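Local coordinates for protein decapping nuclease RAI1 (PDB 5ULJ) that removes the NAD cap from the 5' end of NAD-capped RNAs with the help of a divalent metal ion, and binds and stimulates the exoribonuclease RAT1, at residues V239-P244 with L251-E256; I29-R34 with I46-N51; K19-K24 with T335-Y340. All coordinates share one frame; numbering follows the deposited sequence.

Contact 1: V239-P244 with L251-E256; sequences VWDYIP and LSHYME. With CA (calcium ion), chain E.
W240 and H253 join the two arms of a beta-hairpin in the PD-(D/E)XK nuclease fold, the backbone N of W240 giving a 2.7 Å hydrogen bond to the carbonyl O of H253. Next to this bond V239 and Y254 form an antiparallel non-hydrogen-bonded pair. The buried side of the contact is apolar: V239, buried and beta-branched, suits a strand position and lays CG2 3.8 Å from Y254 CD1, at the edge of the ring and near its plane. The tyrosine sends its hydroxyl onward to E28 and Y217.

The loop side is more open, and H253 organises it. Its ND1 donates to D241 OD1 at 2.8 Å, on the syn side of the carboxylate and nearly in the imidazole plane, while the backbone N of Y242 reaches the same oxygen from the anti side. The crowded first torsion of D241 (chi1 40°) folds the carboxylate back to serve both donors. P244 CD sits over a face of the imidazole, and the ring's CE1 edge meets the face of Y242, 3.5 Å from CZ. A leucine in place of H253 would probably leave D241 OD1 without its side-chain donor and the loop freer to move. W240 joins the two sides: itself exposed, it rests its indole edge on the buried M255 in a Met-aromatic contact, CE3 to SD at 3.4 Å. One residue on, the strand enters the metal site, where E256 OE2 binds the calcium ion at 2.9 Å.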
loop_
_atom_site.group_PDB
_atom_site.type_symbol
_atom_site.label_atom_id
_atom_site.label_comp_id
_atom_site.label_asym_id
_atom_site.label_seq_id
_atom_site.Cartn_x
_atom_site.Cartn_y
_atom_site.Cartn_z
ATOM N N VAL A 239 8.482 -12.417 4.561
ATOM C CA VAL A 239 9.103 -13.229 3.523
ATOM C C VAL A 239 8.640 -14.678 3.648
ATOM O O VAL A 239 8.557 -15.217 4.752
ATOM C CB VAL A 239 10.646 -13.158 3.602
ATOM C CG1 VAL A 239 11.292 -14.241 2.751
ATOM C CG2 VAL A 239 11.129 -11.785 3.180
ATOM N N TRP A 240 8.324 -15.298 2.514
ATOM C CA TRP A 240 7.877 -16.687 2.491
ATOM C C TRP A 240 8.980 -17.647 2.915
ATOM O O TRP A 240 8.765 -18.521 3.755
ATOM C CB TRP A 240 7.365 -17.057 1.096
ATOM C CG TRP A 240 7.197 -18.532 0.874
ATOM C CD1 TRP A 240 7.954 -19.328 0.065
ATOM C CD2 TRP A 240 6.214 -19.389 1.470
ATOM N NE1 TRP A 240 7.501 -20.625 0.117
ATOM C CE2 TRP A 240 6.434 -20.688 0.975
ATOM C CE3 TRP A 240 5.168 -19.181 2.377
ATOM C CZ2 TRP A 240 5.649 -21.776 1.352
ATOM C CZ3 TRP A 240 4.389 -20.263 2.750
ATOM C CH2 TRP A 240 4.633 -21.543 2.238
ATOM N N ASP A 241 10.164 -17.483 2.335
ATOM C CA ASP A 241 11.280 -18.367 2.647
ATOM C C ASP A 241 12.547 -17.606 3.033
ATOM O O ASP A 241 12.955 -17.622 4.193
ATOM C CB ASP A 241 11.566 -19.300 1.465
ATOM C CG ASP A 241 11.448 -18.600 0.125
ATOM O OD1 ASP A 241 11.680 -17.374 0.065
ATOM O OD2 ASP A 241 11.128 -19.279 -0.872
ATOM N N TYR A 242 13.164 -16.937 2.065
ATOM C CA TYR A 242 14.462 -16.311 2.289
ATOM C C TYR A 242 14.691 -15.086 1.410
ATOM O O TYR A 242 14.076 -14.941 0.354
ATOM C CB TYR A 242 15.581 -17.327 2.040
ATOM C CG TYR A 242 15.631 -17.826 0.612
ATOM C CD1 TYR A 242 14.832 -18.884 0.196
ATOM C CD2 TYR A 242 16.473 -17.237 -0.322
ATOM C CE1 TYR A 242 14.868 -19.340 -1.108
ATOM C CE2 TYR A 242 16.518 -17.686 -1.630
ATOM C CZ TYR A 242 15.714 -18.737 -2.016
ATOM O OH TYR A 242 15.755 -19.189 -3.316
ATOM N N ILE A 243 15.585 -14.211 1.858
ATOM C CA ILE A 243 16.074 -13.114 1.034
ATOM C C ILE A 243 17.363 -13.540 0.339
ATOM O O ILE A 243 18.368 -13.800 1.001
ATOM C CB ILE A 243 16.339 -11.841 1.864
ATOM C CG1 ILE A 243 15.052 -11.355 2.536
ATOM C CG2 ILE A 243 16.944 -10.749 0.989
ATOM C CD1 ILE A 243 14.163 -10.527 1.631
ATOM N N PRO A 244 17.335 -13.622 -1.002
ATOM C CA PRO A 244 18.526 -13.997 -1.774
ATOM C C PRO A 244 19.629 -12.956 -1.605
ATOM O O PRO A 244 19.329 -11.768 -1.515
ATOM C CB PRO A 244 18.013 -14.042 -3.215
ATOM C CG PRO A 244 16.822 -13.145 -3.219
ATOM C CD PRO A 244 16.189 -13.304 -1.869
ATOM N N LEU A 251 11.502 -9.766 -4.939
ATOM C CA LEU A 251 10.061 -9.546 -4.825
ATOM C C LEU A 251 9.262 -10.845 -4.781
ATOM O O LEU A 251 8.201 -10.907 -4.161
ATOM C CB LEU A 251 9.561 -8.684 -5.986
ATOM C CG LEU A 251 9.870 -7.189 -5.930
ATOM C CD1 LEU A 251 9.341 -6.498 -7.175
ATOM C CD2 LEU A 251 9.271 -6.571 -4.678
ATOM N N SER A 252 9.776 -11.881 -5.436
ATOM C CA SER A 252 9.075 -13.157 -5.522
ATOM C C SER A 252 9.065 -13.914 -4.195
ATOM O O SER A 252 8.398 -14.939 -4.064
ATOM C CB SER A 252 9.703 -14.033 -6.609
ATOM O OG SER A 252 11.035 -14.383 -6.273
ATOM N N HIS A 253 9.805 -13.407 -3.214
ATOM C CA HIS A 253 9.913 -14.074 -1.922
ATOM C C HIS A 253 9.067 -13.392 -0.851
ATOM O O HIS A 253 8.943 -13.898 0.265
ATOM C CB HIS A 253 11.376 -14.130 -1.480
ATOM C CG HIS A 253 12.265 -14.860 -2.437
ATOM N ND1 HIS A 253 12.501 -16.216 -2.349
ATOM C CD2 HIS A 253 12.973 -14.425 -3.506
ATOM C CE1 HIS A 253 13.315 -16.582 -3.319
ATOM N NE2 HIS A 253 13.618 -15.516 -4.037
ATOM N N TYR A 254 8.485 -12.248 -1.193
ATOM C CA TYR A 254 7.664 -11.494 -0.251
ATOM C C TYR A 254 6.264 -12.085 -0.112
ATOM O O TYR A 254 5.795 -12.810 -0.988
ATOM C CB TYR A 254 7.560 -10.032 -0.683
ATOM C CG TYR A 254 8.825 -9.226 -0.489
ATOM C CD1 TYR A 254 9.741 -9.555 0.502
ATOM C CD2 TYR A 254 9.097 -8.131 -1.296
ATOM C CE1 TYR A 254 10.897 -8.811 0.679
ATOM C CE2 TYR A 254 10.245 -7.385 -1.128
ATOM C CZ TYR A 254 11.142 -7.729 -0.140
ATOM O OH TYR A 254 12.286 -6.982 0.023
ATOM N N MET A 255 5.604 -11.760 0.996
ATOM C CA MET A 255 4.237 -12.209 1.245
ATOM C C MET A 255 3.351 -11.077 1.743
ATOM O O MET A 255 3.838 -10.048 2.209
ATOM C CB MET A 255 4.210 -13.336 2.275
ATOM C CG MET A 255 4.803 -14.644 1.823
ATOM S SD MET A 255 4.573 -15.885 3.107
ATOM C CE MET A 255 2.791 -15.983 3.163
ATOM N N GLU A 256 2.045 -11.290 1.654
ATOM C CA GLU A 256 1.077 -10.386 2.256
ATOM C C GLU A 256 0.213 -11.154 3.252
ATOM O O GLU A 256 -0.208 -12.277 2.979
ATOM C CB GLU A 256 0.207 -9.728 1.185
ATOM C CG GLU A 256 -0.667 -8.602 1.707
ATOM C CD GLU A 256 0.135 -7.383 2.123
ATOM O OE1 GLU A 256 1.294 -7.246 1.676
ATOM O OE2 GLU A 256 -0.393 -6.561 2.901
HETATM CA CA CA E . -1.146 -6.746 5.648
HETATM O O HOH W 1 -0.205 -5.103 7.705
HETATM O O HOH W 2 0.348 -5.009 4.425
#

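Contact 2: I29-R34 with I46-N51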
loop_
_atom_site.group_PDB
_atom_site.type_symbol
_atom_site.label_atom_id
_atom_site.label_comp_id
_atom_site.label_asym_id
_atom_site.label_seq_id
_atom_site.Cartn_x
_atom_site.Cartn_y
_atom_site.Cartn_z
ATOM N N ILE A 29 14.551 -2.082 -6.089
ATOM C CA ILE A 29 15.867 -1.474 -6.256
ATOM C C ILE A 29 16.454 -1.041 -4.914
ATOM O O ILE A 29 17.673 -1.014 -4.748
ATOM C CB ILE A 29 15.819 -0.269 -7.219
ATOM C CG1 ILE A 29 14.752 0.735 -6.786
ATOM C CG2 ILE A 29 15.548 -0.736 -8.640
ATOM C CD1 ILE A 29 14.820 2.041 -7.545
ATOM N N PHE A 30 15.590 -0.704 -3.960
ATOM C CA PHE A 30 16.030 -0.460 -2.589
ATOM C C PHE A 30 14.875 -0.559 -1.600
ATOM O O PHE A 30 13.709 -0.646 -1.990
ATOM C CB PHE A 30 16.720 0.908 -2.460
ATOM C CG PHE A 30 15.825 2.087 -2.732
ATOM C CD1 PHE A 30 15.662 2.570 -4.018
ATOM C CD2 PHE A 30 15.172 2.735 -1.694
ATOM C CE1 PHE A 30 14.852 3.663 -4.269
ATOM C CE2 PHE A 30 14.361 3.828 -1.938
ATOM C CZ PHE A 30 14.202 4.293 -3.227
ATOM N N ALA A 31 15.212 -0.554 -0.315
ATOM C CA ALA A 31 14.217 -0.666 0.739
ATOM C C ALA A 31 14.599 0.180 1.944
ATOM O O ALA A 31 15.773 0.484 2.159
ATOM C CB ALA A 31 14.041 -2.123 1.149
ATOM N N PHE A 32 13.596 0.571 2.721
ATOM C CA PHE A 32 13.826 1.230 3.998
ATOM C C PHE A 32 12.737 0.792 4.965
ATOM O O PHE A 32 11.752 0.180 4.557
ATOM C CB PHE A 32 13.859 2.757 3.848
ATOM C CG PHE A 32 12.538 3.371 3.468
ATOM C CD1 PHE A 32 12.129 3.411 2.144
ATOM C CD2 PHE A 32 11.719 3.932 4.434
ATOM C CE1 PHE A 32 10.921 3.987 1.794
ATOM C CE2 PHE A 32 10.509 4.508 4.090
ATOM C CZ PHE A 32 10.110 4.535 2.768
ATOM N N ALA A 33 12.914 1.088 6.247
ATOM C CA ALA A 33 11.967 0.601 7.238
ATOM C C ALA A 33 11.818 1.519 8.440
ATOM O O ALA A 33 12.738 2.250 8.805
ATOM C CB ALA A 33 12.375 -0.791 7.704
ATOM N N ARG A 34 10.634 1.477 9.038
ATOM C CA ARG A 34 10.391 2.067 10.343
ATOM C C ARG A 34 10.304 0.923 11.341
ATOM O O ARG A 34 9.458 0.041 11.198
ATOM C CB ARG A 34 9.106 2.895 10.343
ATOM C CG ARG A 34 8.839 3.644 11.639
ATOM C CD ARG A 34 7.554 4.454 11.543
ATOM N NE ARG A 34 6.368 3.602 11.513
ATOM C CZ ARG A 34 5.182 3.986 11.053
ATOM N NH1 ARG A 34 5.020 5.211 10.573
ATOM N NH2 ARG A 34 4.158 3.143 11.066
ATOM N N ILE A 46 21.524 -3.779 6.630
ATOM C CA ILE A 46 20.926 -3.760 7.962
ATOM C C ILE A 46 19.416 -4.009 7.917
ATOM O O ILE A 46 18.893 -4.818 8.687
ATOM C CB ILE A 46 21.197 -2.421 8.681
ATOM C CG1 ILE A 46 22.685 -2.283 9.015
ATOM C CG2 ILE A 46 20.372 -2.315 9.953
ATOM C CD1 ILE A 46 23.025 -1.022 9.780
ATOM N N VAL A 47 18.722 -3.319 7.017
ATOM C CA VAL A 47 17.267 -3.415 6.946
ATOM C C VAL A 47 16.817 -4.832 6.578
ATOM O O VAL A 47 15.773 -5.295 7.037
ATOM C CB VAL A 47 16.673 -2.393 5.938
ATOM C CG1 VAL A 47 17.123 -2.689 4.517
ATOM C CG2 VAL A 47 15.156 -2.377 6.022
ATOM N N LYS A 48 17.615 -5.527 5.774
ATOM C CA LYS A 48 17.276 -6.885 5.370
ATOM C C LYS A 48 17.747 -7.894 6.409
ATOM O O LYS A 48 17.268 -9.027 6.451
ATOM C CB LYS A 48 17.881 -7.210 4.003
ATOM C CG LYS A 48 17.293 -6.395 2.862
ATOM C CD LYS A 48 17.582 -7.039 1.517
ATOM C CE LYS A 48 16.874 -6.302 0.391
ATOM N NZ LYS A 48 15.408 -6.201 0.627
ATOM N N ASP A 49 18.686 -7.473 7.250
ATOM C CA ASP A 49 19.199 -8.335 8.307
ATOM C C ASP A 49 18.348 -8.273 9.568
ATOM O O ASP A 49 18.304 -9.234 10.328
ATOM C CB ASP A 49 20.642 -7.966 8.659
ATOM C CG ASP A 49 21.649 -8.551 7.691
ATOM O OD1 ASP A 49 21.299 -9.512 6.973
ATOM O OD2 ASP A 49 22.795 -8.059 7.658
ATOM N N GLU A 50 17.674 -7.148 9.793
ATOM C CA GLU A 50 17.046 -6.907 11.090
ATOM C C GLU A 50 15.575 -6.492 11.036
ATOM O O GLU A 50 14.880 -6.552 12.049
ATOM C CB GLU A 50 17.837 -5.839 11.848
ATOM C CG GLU A 50 19.262 -6.246 12.186
ATOM C CD GLU A 50 20.018 -5.164 12.929
ATOM O OE1 GLU A 50 19.685 -3.975 12.745
ATOM O OE2 GLU A 50 20.944 -5.502 13.696
ATOM N N ASN A 51 15.097 -6.069 9.870
ATOM C CA ASN A 51 13.731 -5.561 9.775
ATOM C C ASN A 51 12.836 -6.399 8.869
ATOM O O ASN A 51 11.815 -5.921 8.374
ATOM C CB ASN A 51 13.746 -4.109 9.296
ATOM C CG ASN A 51 14.568 -3.211 10.198
ATOM O OD1 ASN A 51 15.751 -2.981 9.953
ATOM N ND2 ASN A 51 13.943 -2.702 11.254
HETATM O O HOH W 3 10.860 -2.973 11.581
#
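The first torsion of V47, chi1 65°, sets CG1 between its backbone N and carbonyl carbon and swings CG2 to the far side from the N, where it meets A33. N51, one helical turn later, has chi1 -57°, which places its amide carbon beside its own backbone N. Its CB faces the strand because of where the chain leaves the helix. A33 CB has two neighbours, V47 CG2 at 3.6 Å and N51 CB at 3.9 Å. CG1 of the valine points instead to the carbonyl O of A31, at a looser 4.2 Å.

Alanines suit the strand here because their short side chains let a helix lie close: the axes of strand 29-34 and helix 46-50 approach to 8.5 Å and cross at 59°. Valine, wide at CB, spreads its two methyls along the strand. K48 works differently. It brings NZ to 4.3 Å from A31 CB, but the charge is held by a salt bridge to E28 and a hydrogen bond to Y217. At the other end a water joins the segments, accepting from N51 ND2 at 3.1 Å and giving a weak bond to the carbonyl O of R34.

A31 and A33 face helix 44-50, while F32 points away and the ring of F30 leads away, and both pack on helix 88-101. F32 also comes within about 5 Å of the side chain of Y114, a substrate-binding residue on strand 111-114. Strand 27-34 is flanked along its edges by strands 216-225 and 40-41, with a classic beta bulge where I29 and F30 both face V220, and helix 44-50 also rests on V41 of the short strand.

Contact 3: K19-K24 with T335-Y340; sequences KTTALK and TALKWY
T21 and L23 meet L337 and K338 through aliphatic groups, with no ring between the two segments; the flat groups belong to the neighbouring packing of the helix. Both leucines also touch the side chain of F284, on helix 266-286. W339, on the same helix as L337, has the carbonyl O of A336 at its edge and in its plane, and meets F371 edge-to-face.

The closest approach is between methyls, L23 CD1 to L337 CD2 at 3.5 Å, tighter than usual for two carbons. The leucine chains cross at an angle, and L337 CD2 also lies 4.0 Å from T21 CB. With CG on the far side from its backbone N (chi1 -168°), L337 reaches out from the helix to fill this place, as a long branched side chain can. T21 adds its CG2 methyl against K338 CG at 4.0 Å. The lysine is then extended, carrying NZ beyond the T21 packing to 3.8 Å from the carbonyl O of K19, too long for a hydrogen bond. Lysine suits such a partly exposed place because its stem can pack while its end stays polar.

The residue just before 19-24, A18, makes a backbone hydrogen bond with K338. This is plain surface packing: an irregular N-terminal stretch, leading from strand 10-12 to strand 27-34, laid across helix 333-350 on the outside of the nuclease domain.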
loop_
_atom_site.group_PDB
_atom_site.type_symbol
_atom_site.label_atom_id
_atom_site.label_comp_id
_atom_site.label_asym_id
_atom_site.label_seq_id
_atom_site.Cartn_x
_atom_site.Cartn_y
_atom_site.Cartn_z
ATOM N N LYS A 19 -5.701 0.104 -24.387
ATOM C CA LYS A 19 -5.844 -0.875 -25.467
ATOM C C LYS A 19 -5.588 -2.297 -24.979
ATOM O O LYS A 19 -6.428 -3.181 -25.139
ATOM C CB LYS A 19 -4.896 -0.545 -26.621
ATOM C CG LYS A 19 -5.116 0.825 -27.243
ATOM C CD LYS A 19 -6.454 0.889 -27.966
ATOM C CE LYS A 19 -6.634 2.215 -28.700
ATOM N NZ LYS A 19 -6.809 3.372 -27.772
ATOM N N THR A 20 -4.414 -2.507 -24.398
ATOM C CA THR A 20 -4.096 -3.765 -23.740
ATOM C C THR A 20 -3.720 -3.461 -22.301
ATOM O O THR A 20 -3.530 -2.301 -21.937
ATOM C CB THR A 20 -2.942 -4.512 -24.436
ATOM O OG1 THR A 20 -1.710 -3.814 -24.209
ATOM C CG2 THR A 20 -3.197 -4.622 -25.932
ATOM N N THR A 21 -3.618 -4.499 -21.480
ATOM C CA THR A 21 -3.232 -4.311 -20.091
ATOM C C THR A 21 -1.762 -3.894 -20.010
ATOM O O THR A 21 -1.358 -3.208 -19.070
ATOM C CB THR A 21 -3.478 -5.582 -19.263
ATOM O OG1 THR A 21 -2.856 -6.703 -19.903
ATOM C CG2 THR A 21 -4.970 -5.847 -19.130
ATOM N N ALA A 22 -0.982 -4.307 -21.009
ATOM C CA ALA A 22 0.406 -3.872 -21.186
ATOM C C ALA A 22 1.244 -3.995 -19.914
ATOM O O ALA A 22 1.683 -2.992 -19.350
ATOM C CB ALA A 22 0.440 -2.437 -21.696
ATOM N N LEU A 23 1.474 -5.231 -19.481
ATOM C CA LEU A 23 2.132 -5.494 -18.203
ATOM C C LEU A 23 3.650 -5.415 -18.274
ATOM O O LEU A 23 4.252 -5.672 -19.315
ATOM C CB LEU A 23 1.723 -6.871 -17.672
ATOM C CG LEU A 23 0.513 -6.927 -16.740
ATOM C CD1 LEU A 23 -0.617 -6.097 -17.294
ATOM C CD2 LEU A 23 0.064 -8.365 -16.534
ATOM N N LYS A 24 4.257 -5.058 -17.145
ATOM C CA LYS A 24 5.708 -5.036 -17.006
ATOM C C LYS A 24 6.107 -5.737 -15.710
ATOM O O LYS A 24 5.352 -5.728 -14.737
ATOM C CB LYS A 24 6.238 -3.600 -17.020
ATOM C CG LYS A 24 5.837 -2.792 -18.245
ATOM C CD LYS A 24 6.440 -3.369 -19.515
ATOM C CE LYS A 24 5.943 -2.628 -20.746
ATOM N NZ LYS A 24 4.466 -2.735 -20.900
ATOM N N THR A 335 -10.332 -5.444 -16.393
ATOM C CA THR A 335 -10.989 -4.167 -16.650
ATOM C C THR A 335 -10.405 -3.069 -15.766
ATOM O O THR A 335 -10.127 -1.963 -16.235
ATOM C CB THR A 335 -12.509 -4.261 -16.412
ATOM O OG1 THR A 335 -13.087 -5.165 -17.362
ATOM C CG2 THR A 335 -13.165 -2.898 -16.562
ATOM N N ALA A 336 -10.217 -3.384 -14.488
ATOM C CA ALA A 336 -9.641 -2.440 -13.538
ATOM C C ALA A 336 -8.245 -2.012 -13.973
ATOM O O ALA A 336 -7.884 -0.840 -13.876
ATOM C CB ALA A 336 -9.599 -3.049 -12.144
ATOM N N LEU A 337 -7.470 -2.972 -14.464
ATOM C CA LEU A 337 -6.105 -2.712 -14.900
ATOM C C LEU A 337 -6.072 -1.833 -16.147
ATOM O O LEU A 337 -5.184 -0.994 -16.302
ATOM C CB LEU A 337 -5.382 -4.032 -15.157
ATOM C CG LEU A 337 -3.870 -3.995 -15.346
ATOM C CD1 LEU A 337 -3.222 -3.109 -14.297
ATOM C CD2 LEU A 337 -3.343 -5.409 -15.241
ATOM N N LYS A 338 -7.043 -2.029 -17.033
ATOM C CA LYS A 338 -7.149 -1.215 -18.239
ATOM C C LYS A 338 -7.527 0.219 -17.886
ATOM O O LYS A 338 -7.055 1.167 -18.515
ATOM C CB LYS A 338 -8.171 -1.812 -19.208
ATOM C CG LYS A 338 -7.701 -3.083 -19.899
ATOM C CD LYS A 338 -8.686 -3.525 -20.969
ATOM C CE LYS A 338 -8.112 -4.645 -21.822
ATOM N NZ LYS A 338 -9.017 -5.001 -22.950
ATOM N N TRP A 339 -8.383 0.369 -16.880
ATOM C CA TRP A 339 -8.732 1.686 -16.362
ATOM C C TRP A 339 -7.502 2.364 -15.773
ATOM O O TRP A 339 -7.241 3.535 -16.041
ATOM C CB TRP A 339 -9.836 1.576 -15.307
ATOM C CG TRP A 339 -9.818 2.680 -14.289
ATOM C CD1 TRP A 339 -9.358 2.602 -13.006
ATOM C CD2 TRP A 339 -10.280 4.024 -14.468
ATOM N NE1 TRP A 339 -9.507 3.812 -12.374
ATOM C CE2 TRP A 339 -10.071 4.703 -13.250
ATOM C CE3 TRP A 339 -10.851 4.721 -15.538
ATOM C CZ2 TRP A 339 -10.413 6.042 -13.072
ATOM C CZ3 TRP A 339 -11.188 6.052 -15.360
ATOM C CH2 TRP A 339 -10.966 6.698 -14.138
ATOM N N TYR A 340 -6.749 1.611 -14.975
ATOM C CA TYR A 340 -5.529 2.108 -14.348
ATOM C C TYR A 340 -4.526 2.597 -15.388
ATOM O O TYR A 340 -3.943 3.673 -15.244
ATOM C CB TYR A 340 -4.904 1.014 -13.480
ATOM C CG TYR A 340 -3.607 1.406 -12.806
ATOM C CD1 TYR A 340 -3.576 2.404 -11.840
ATOM C CD2 TYR A 340 -2.417 0.766 -13.125
ATOM C CE1 TYR A 340 -2.392 2.761 -11.219
ATOM C CE2 TYR A 340 -1.230 1.115 -12.511
ATOM C CZ TYR A 340 -1.223 2.111 -11.558
ATOM O OH TYR A 340 -0.042 2.459 -10.945
#

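Contacts 1 and 2 are neighbours and share a sheet: K48 of helix 46-50 touches both I243 and Y254, and its weak hydrogen bond to the Y254 hydroxyl links them. Contact 2 is the buried one, mainly small apolar side chains joining a helix to a strand, with one water between N51 and R34. Contact 1 runs from a buried strand end to an exposed loop and is the most polar of the three, with a histidine-carboxylate bond and a metal ligand on its strand. Contact 3 is a surface contact, centred about 26 Å and 31 Å from the centres of the other two, where residues far apart in sequence meet through methyls and a lysine stem.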